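Nadp(h)-dependent ketose reductase (PDB 1E3J) catalyses the NADP(H)-dependent reduction of fructose as a zinc-containing polyol dehydrogenase of the alcohol dehydrogenase family. Local coordinates at residues I180-V185 and L205-N210; S184-K189 and V315-T320. One frame throughout, in Å; residues are numbered along the deposited sequence.

Contact 1 of 2, residues I180-V185 and L205-N210; sequences IGLVSV and LEVAKN
Val207 opens the second helix's side of this contact, meeting Leu182 at 4.0 Å between Val207 CG1 and Leu182 CD1, with the two side chains crossing at about a right angle. The methyl that touches is the one placed anti to the valine's backbone N (chi1 -171°). Ala208 follows and takes the closest approach: Leu182 CD2 lies 3.6 Å from Ala208 CA and 3.8 Å from Ala208 CB. The leucine thus straddles successive residues, one methyl on Val207 and the other against the backbone of Ala208, where the small side chain lets it come so near. The carbonyl O of Ala208 is approached by Val185 CG1 at 3.8 Å, a methyl laid on a polar atom without a hydrogen bond. The short helical segments run nearly parallel, 20° apart, with axes 9.5 Å from each other. Such a pairing illustrates how consecutive helices of a Rossmann fold settle side by side on one face of the parallel sheet, here joined through strand 194-199, whose Cys197 touches Ala208 and whose Val195 touches Val185. Gly181 belongs to a GxGxxG pattern consistent with dinucleotide binding. No hydrogen bond or charge pair spans the 205-210 and 180-185 segments, so between them the pairing rests on van der Waals fit, chiefly of apolar groups, with no directional bond.

Contact 2 of 2, residues S184-K189 and V315-T320; sequences SVLAAK and VKQLVT
Leu186 carries the helix side of this contact by itself, and apolar packing accounts for most of what it does. Its CD1 methyl serves two partners at once: it lies 4.1 Å from Val315 CG1 and also 4.1 Å from Leu318 CD2. The approaches differ. Leu186 and Leu318 reach toward each other tip to tip, methyl against methyl, whereas Leu186 and Val315 cross obliquely. The leucine's CG lies anti to its carbonyl carbon (chi1 -68°) and chi2 is near 180° (169°), a chain directed toward 315-318 that brings CD1 to both partners although the nearest CA atoms, those of Leu186 and Val315, remain 8.1 Å apart.

The second kind of contact is apolar against polar. Leu186 CD2 comes within 4.4 Å of Gln317 NE2, a loose van der Waals approach, while both ends of the amide are bonded outside the two segments: NE2 donates to Asn314 O, and OE1 accepts from Asn210 ND2. The methyl therefore rests beside an amide whose rotation these partners would hold.

In the fold, the 3-10 turn 316-318 leads into strand 319-324, which pairs in parallel with strand 344-348 of the mixed sheet. Leu318 also packs on Leu182 and Val183 of helix 179-190, and Val315 packs on Leu154, so residues 315-318 lie against helices 151-164 and 179-190 just before strand 319-324 begins.

Contacts 1 and 2 have centres about 6 Å apart and share Ser184 and Val185, since both draw on helix 179-190. Along the chain this helix comes first, helix 202-210 soon follows, and segment 315-320 arrives more than a hundred residues later. The two contacts touch directly: Val207 CG1 of contact 1 packs 4.1 Å from Gln317 OE1 of contact 2. Contact 1 joins neighbouring helices beside the six-stranded parallel sheet, whereas contact 2 ties the same helix to the lead-in of a strand in the mixed sheet, so helix 179-190 of the Rossmann-type part packs both against its own neighbour and against the part that carries the mixed sheet.

Contact 1 of 2, residues I180-V185 and L205-N210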
ATOM      1  N   ILE A 180     -15.131  19.611 -13.307  1.00 41.11           N
ATOM      2  CA  ILE A 180     -14.221  18.615 -12.746  1.00 40.47           C
ATOM      3  C   ILE A 180     -13.461  19.194 -11.534  1.00 39.10           C
ATOM      4  O   ILE A 180     -13.280  18.518 -10.523  1.00 35.27           O
ATOM      5  CB  ILE A 180     -13.242  18.077 -13.837  1.00 41.89           C
ATOM      6  CG1 ILE A 180     -14.063  17.403 -14.946  1.00 43.23           C
ATOM      7  CG2 ILE A 180     -12.289  17.016 -13.258  1.00 41.46           C
ATOM      8  CD1 ILE A 180     -15.068  16.359 -14.414  1.00 46.56           C
ATOM      9  N   GLY A 181     -13.056  20.459 -11.638  1.00 35.87           N
ATOM     10  CA  GLY A 181     -12.382  21.096 -10.536  1.00 32.14           C
ATOM     11  C   GLY A 181     -13.318  21.189  -9.345  1.00 33.97           C
ATOM     12  O   GLY A 181     -12.907  20.927  -8.201  1.00 33.77           O
ATOM     13  N   LEU A 182     -14.581  21.524  -9.595  1.00 33.67           N
ATOM     14  CA  LEU A 182     -15.546  21.641  -8.498  1.00 36.31           C
ATOM     15  C   LEU A 182     -15.814  20.289  -7.831  1.00 35.65           C
ATOM     16  O   LEU A 182     -15.857  20.240  -6.608  1.00 36.54           O
ATOM     17  CB  LEU A 182     -16.872  22.285  -8.963  1.00 35.34           C
ATOM     18  CG  LEU A 182     -16.643  23.736  -9.480  1.00 40.00           C
ATOM     19  CD1 LEU A 182     -17.944  24.328 -10.048  1.00 36.31           C
ATOM     20  CD2 LEU A 182     -16.072  24.617  -8.346  1.00 35.03           C
ATOM     21  N   VAL A 183     -15.981  19.201  -8.582  1.00 34.08           N
ATOM     22  CA  VAL A 183     -16.212  17.925  -7.867  1.00 34.59           C
ATOM     23  C   VAL A 183     -14.941  17.532  -7.077  1.00 34.21           C
ATOM     24  O   VAL A 183     -15.048  16.976  -5.984  1.00 32.92           O
ATOM     25  CB  VAL A 183     -16.687  16.756  -8.789  1.00 32.23           C
ATOM     26  CG1 VAL A 183     -18.039  17.083  -9.336  1.00 35.09           C
ATOM     27  CG2 VAL A 183     -15.746  16.505  -9.924  1.00 33.15           C
ATOM     28  N   SER A 184     -13.758  17.873  -7.593  1.00 33.42           N
ATOM     29  CA  SER A 184     -12.522  17.594  -6.850  1.00 34.29           C
ATOM     30  C   SER A 184     -12.528  18.369  -5.536  1.00 34.65           C
ATOM     31  O   SER A 184     -12.023  17.873  -4.529  1.00 34.31           O
ATOM     32  CB  SER A 184     -11.290  18.005  -7.641  1.00 35.04           C
ATOM     33  OG  SER A 184     -11.147  17.177  -8.772  1.00 35.41           O
ATOM     34  N   VAL A 185     -13.094  19.580  -5.528  1.00 34.53           N
ATOM     35  CA  VAL A 185     -13.130  20.352  -4.285  1.00 34.75           C
ATOM     36  C   VAL A 185     -14.041  19.646  -3.313  1.00 35.05           C
ATOM     37  O   VAL A 185     -13.689  19.428  -2.132  1.00 37.37           O
ATOM     38  CB  VAL A 185     -13.634  21.811  -4.505  1.00 37.48           C
ATOM     39  CG1 VAL A 185     -14.016  22.455  -3.155  1.00 36.93           C
ATOM     40  CG2 VAL A 185     -12.535  22.649  -5.178  1.00 32.57           C
ATOM     41  N   LEU A 205     -15.068  30.658  -8.918  1.00 51.40           N
ATOM     42  CA  LEU A 205     -14.299  30.493  -7.705  1.00 51.65           C
ATOM     43  C   LEU A 205     -15.288  30.712  -6.577  1.00 51.83           C
ATOM     44  O   LEU A 205     -15.131  30.198  -5.468  1.00 50.93           O
ATOM     45  CB  LEU A 205     -13.136  31.481  -7.639  1.00 52.17           C
ATOM     46  CG  LEU A 205     -11.904  30.954  -8.408  1.00 54.40           C
ATOM     47  CD1 LEU A 205     -10.840  32.033  -8.516  1.00 53.45           C
ATOM     48  CD2 LEU A 205     -11.328  29.697  -7.699  1.00 53.01           C
ATOM     49  N   GLU A 206     -16.346  31.448  -6.882  1.00 51.71           N
ATOM     50  CA  GLU A 206     -17.369  31.696  -5.887  1.00 51.32           C
ATOM     51  C   GLU A 206     -18.074  30.365  -5.604  1.00 48.20           C
ATOM     52  O   GLU A 206     -18.371  30.049  -4.455  1.00 45.67           O
ATOM     53  CB  GLU A 206     -18.362  32.733  -6.406  1.00 56.43           C
ATOM     54  CG  GLU A 206     -19.495  33.025  -5.454  1.00 64.23           C
ATOM     55  CD  GLU A 206     -19.472  34.463  -4.955  1.00 71.30           C
ATOM     56  OE1 GLU A 206     -19.465  35.397  -5.816  1.00 73.63           O
ATOM     57  OE2 GLU A 206     -19.464  34.654  -3.709  1.00 72.90           O
ATOM     58  N   VAL A 207     -18.365  29.592  -6.647  1.00 45.45           N
ATOM     59  CA  VAL A 207     -18.983  28.285  -6.412  1.00 44.59           C
ATOM     60  C   VAL A 207     -17.965  27.394  -5.655  1.00 42.69           C
ATOM     61  O   VAL A 207     -18.318  26.712  -4.697  1.00 42.34           O
ATOM     62  CB  VAL A 207     -19.371  27.587  -7.718  1.00 44.66           C
ATOM     63  CG1 VAL A 207     -20.184  26.354  -7.393  1.00 44.33           C
ATOM     64  CG2 VAL A 207     -20.201  28.544  -8.599  1.00 47.01           C
ATOM     65  N   ALA A 208     -16.702  27.444  -6.065  1.00 41.15           N
ATOM     66  CA  ALA A 208     -15.662  26.654  -5.419  1.00 42.84           C
ATOM     67  C   ALA A 208     -15.689  26.897  -3.907  1.00 44.93           C
ATOM     68  O   ALA A 208     -15.583  25.953  -3.091  1.00 45.52           O
ATOM     69  CB  ALA A 208     -14.345  27.024  -5.977  1.00 39.69           C
ATOM     70  N   LYS A 209     -15.859  28.161  -3.529  1.00 44.60           N
ATOM     71  CA  LYS A 209     -15.921  28.496  -2.115  1.00 45.96           C
ATOM     72  C   LYS A 209     -17.176  27.898  -1.484  1.00 46.18           C
ATOM     73  O   LYS A 209     -17.140  27.352  -0.381  1.00 46.67           O
ATOM     74  CB  LYS A 209     -15.909  30.008  -1.907  1.00 45.68           C
ATOM     75  CG  LYS A 209     -15.731  30.375  -0.454  1.00 47.42           C
ATOM     76  N   ASN A 210     -18.298  27.996  -2.172  1.00 46.28           N
ATOM     77  CA  ASN A 210     -19.481  27.413  -1.581  1.00 48.82           C
ATOM     78  C   ASN A 210     -19.301  25.891  -1.518  1.00 47.19           C
ATOM     79  O   ASN A 210     -19.940  25.228  -0.700  1.00 46.45           O
ATOM     80  CB  ASN A 210     -20.743  27.731  -2.383  1.00 50.65           C
ATOM     81  CG  ASN A 210     -21.981  27.489  -1.562  1.00 56.24           C
ATOM     82  OD1 ASN A 210     -22.143  28.117  -0.508  1.00 58.20           O
ATOM     83  ND2 ASN A 210     -22.851  26.561  -2.003  1.00 55.26           N
TER

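Contact 2 of 2, residues S184-K189 and V315-T320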
ATOM      1  N   SER A 184     -13.758  17.873  -7.593  1.00 33.42           N
ATOM      2  CA  SER A 184     -12.522  17.594  -6.850  1.00 34.29           C
ATOM      3  C   SER A 184     -12.528  18.369  -5.536  1.00 34.65           C
ATOM      4  O   SER A 184     -12.023  17.873  -4.529  1.00 34.31           O
ATOM      5  CB  SER A 184     -11.290  18.005  -7.641  1.00 35.04           C
ATOM      6  OG  SER A 184     -11.147  17.177  -8.772  1.00 35.41           O
ATOM      7  N   VAL A 185     -13.094  19.580  -5.528  1.00 34.53           N
ATOM      8  CA  VAL A 185     -13.130  20.352  -4.285  1.00 34.75           C
ATOM      9  C   VAL A 185     -14.041  19.646  -3.313  1.00 35.05           C
ATOM     10  O   VAL A 185     -13.689  19.428  -2.132  1.00 37.37           O
ATOM     11  CB  VAL A 185     -13.634  21.811  -4.505  1.00 37.48           C
ATOM     12  CG1 VAL A 185     -14.016  22.455  -3.155  1.00 36.93           C
ATOM     13  CG2 VAL A 185     -12.535  22.649  -5.178  1.00 32.57           C
ATOM     14  N   LEU A 186     -15.218  19.291  -3.804  1.00 33.34           N
ATOM     15  CA  LEU A 186     -16.210  18.580  -3.000  1.00 34.71           C
ATOM     16  C   LEU A 186     -15.646  17.242  -2.438  1.00 35.67           C
ATOM     17  O   LEU A 186     -15.733  16.987  -1.229  1.00 36.23           O
ATOM     18  CB  LEU A 186     -17.466  18.309  -3.850  1.00 34.76           C
ATOM     19  CG  LEU A 186     -18.283  19.579  -4.238  1.00 36.24           C
ATOM     20  CD1 LEU A 186     -19.321  19.240  -5.280  1.00 33.33           C
ATOM     21  CD2 LEU A 186     -18.978  20.117  -2.984  1.00 34.59           C
ATOM     22  N   ALA A 187     -15.053  16.414  -3.304  1.00 31.79           N
ATOM     23  CA  ALA A 187     -14.508  15.136  -2.861  1.00 33.62           C
ATOM     24  C   ALA A 187     -13.355  15.346  -1.866  1.00 30.70           C
ATOM     25  O   ALA A 187     -13.312  14.724  -0.827  1.00 31.03           O
ATOM     26  CB  ALA A 187     -14.021  14.295  -4.082  1.00 31.87           C
ATOM     27  N   ALA A 188     -12.456  16.265  -2.174  1.00 30.08           N
ATOM     28  CA  ALA A 188     -11.320  16.515  -1.316  1.00 30.77           C
ATOM     29  C   ALA A 188     -11.755  17.035   0.062  1.00 33.54           C
ATOM     30  O   ALA A 188     -11.186  16.629   1.106  1.00 33.30           O
ATOM     31  CB  ALA A 188     -10.370  17.476  -1.993  1.00 29.88           C
ATOM     32  N   LYS A 189     -12.766  17.900   0.086  1.00 31.69           N
ATOM     33  CA  LYS A 189     -13.237  18.397   1.374  1.00 33.73           C
ATOM     34  C   LYS A 189     -13.939  17.244   2.073  1.00 34.08           C
ATOM     35  O   LYS A 189     -13.787  17.064   3.288  1.00 34.88           O
ATOM     36  CB  LYS A 189     -14.215  19.566   1.210  1.00 34.04           C
ATOM     37  CG  LYS A 189     -13.562  20.841   0.700  1.00 35.81           C
ATOM     38  CD  LYS A 189     -12.503  21.367   1.661  1.00 35.78           C
ATOM     39  CE  LYS A 189     -13.054  21.566   3.109  1.00 38.45           C
ATOM     40  NZ  LYS A 189     -11.897  21.792   4.079  1.00 37.59           N
ATOM     41  N   VAL A 315     -24.097  18.506  -4.632  1.00 41.32           N
ATOM     42  CA  VAL A 315     -23.685  18.523  -6.026  1.00 39.92           C
ATOM     43  C   VAL A 315     -24.752  19.211  -6.865  1.00 41.57           C
ATOM     44  O   VAL A 315     -24.483  19.622  -7.980  1.00 39.89           O
ATOM     45  CB  VAL A 315     -23.445  17.090  -6.597  1.00 39.41           C
ATOM     46  CG1 VAL A 315     -22.225  16.456  -5.929  1.00 39.39           C
ATOM     47  CG2 VAL A 315     -24.670  16.234  -6.400  1.00 37.52           C
ATOM     48  N   LYS A 316     -25.962  19.335  -6.319  1.00 43.78           N
ATOM     49  CA  LYS A 316     -27.066  19.957  -7.043  1.00 47.84           C
ATOM     50  C   LYS A 316     -26.740  21.401  -7.442  1.00 48.12           C
ATOM     51  O   LYS A 316     -27.146  21.859  -8.515  1.00 47.93           O
ATOM     52  CB  LYS A 316     -28.372  19.885  -6.211  1.00 50.78           C
ATOM     53  CG  LYS A 316     -28.423  20.796  -4.961  1.00 56.65           C
ATOM     54  CD  LYS A 316     -29.418  20.282  -3.872  1.00 60.79           C
ATOM     55  CE  LYS A 316     -30.842  20.030  -4.426  1.00 63.51           C
ATOM     56  NZ  LYS A 316     -31.796  19.398  -3.436  1.00 64.12           N
ATOM     57  N   GLN A 317     -25.979  22.106  -6.612  1.00 46.97           N
ATOM     58  CA  GLN A 317     -25.621  23.488  -6.931  1.00 48.26           C
ATOM     59  C   GLN A 317     -24.785  23.558  -8.200  1.00 48.54           C
ATOM     60  O   GLN A 317     -24.462  24.644  -8.658  1.00 49.51           O
ATOM     61  CB  GLN A 317     -24.796  24.111  -5.806  1.00 49.82           C
ATOM     62  CG  GLN A 317     -23.345  23.576  -5.735  1.00 50.58           C
ATOM     63  CD  GLN A 317     -22.674  23.966  -4.436  1.00 54.64           C
ATOM     64  OE1 GLN A 317     -22.475  25.154  -4.174  1.00 55.98           O
ATOM     65  NE2 GLN A 317     -22.337  22.969  -3.594  1.00 54.74           N
ATOM     66  N   LEU A 318     -24.414  22.412  -8.760  1.00 47.83           N
ATOM     67  CA  LEU A 318     -23.571  22.392  -9.956  1.00 47.36           C
ATOM     68  C   LEU A 318     -24.377  22.563 -11.229  1.00 46.13           C
ATOM     69  O   LEU A 318     -23.849  22.923 -12.276  1.00 44.85           O
ATOM     70  CB  LEU A 318     -22.795  21.067 -10.040  1.00 47.45           C
ATOM     71  CG  LEU A 318     -21.352  20.934  -9.532  1.00 50.65           C
ATOM     72  CD1 LEU A 318     -21.018  22.002  -8.522  1.00 46.92           C
ATOM     73  CD2 LEU A 318     -21.171  19.524  -8.941  1.00 51.21           C
ATOM     74  N   VAL A 319     -25.654  22.264 -11.162  1.00 45.52           N
ATOM     75  CA  VAL A 319     -26.467  22.402 -12.360  1.00 46.96           C
ATOM     76  C   VAL A 319     -26.772  23.895 -12.627  1.00 48.61           C
ATOM     77  O   VAL A 319     -27.480  24.516 -11.851  1.00 46.77           O
ATOM     78  CB  VAL A 319     -27.769  21.636 -12.166  1.00 47.41           C
ATOM     79  CG1 VAL A 319     -28.677  21.772 -13.404  1.00 44.97           C
ATOM     80  CG2 VAL A 319     -27.432  20.184 -11.868  1.00 47.43           C
ATOM     81  N   THR A 320     -26.206  24.480 -13.686  1.00 49.05           N
ATOM     82  CA  THR A 320     -26.498  25.882 -13.993  1.00 49.99           C
ATOM     83  C   THR A 320     -27.648  25.965 -15.000  1.00 52.68           C
ATOM     84  O   THR A 320     -28.459  26.892 -14.955  1.00 54.32           O
ATOM     85  CB  THR A 320     -25.272  26.639 -14.577  1.00 47.59           C
ATOM     86  OG1 THR A 320     -24.624  25.837 -15.565  1.00 45.28           O
ATOM     87  CG2 THR A 320     -24.280  27.000 -13.473  1.00 47.01           C
TER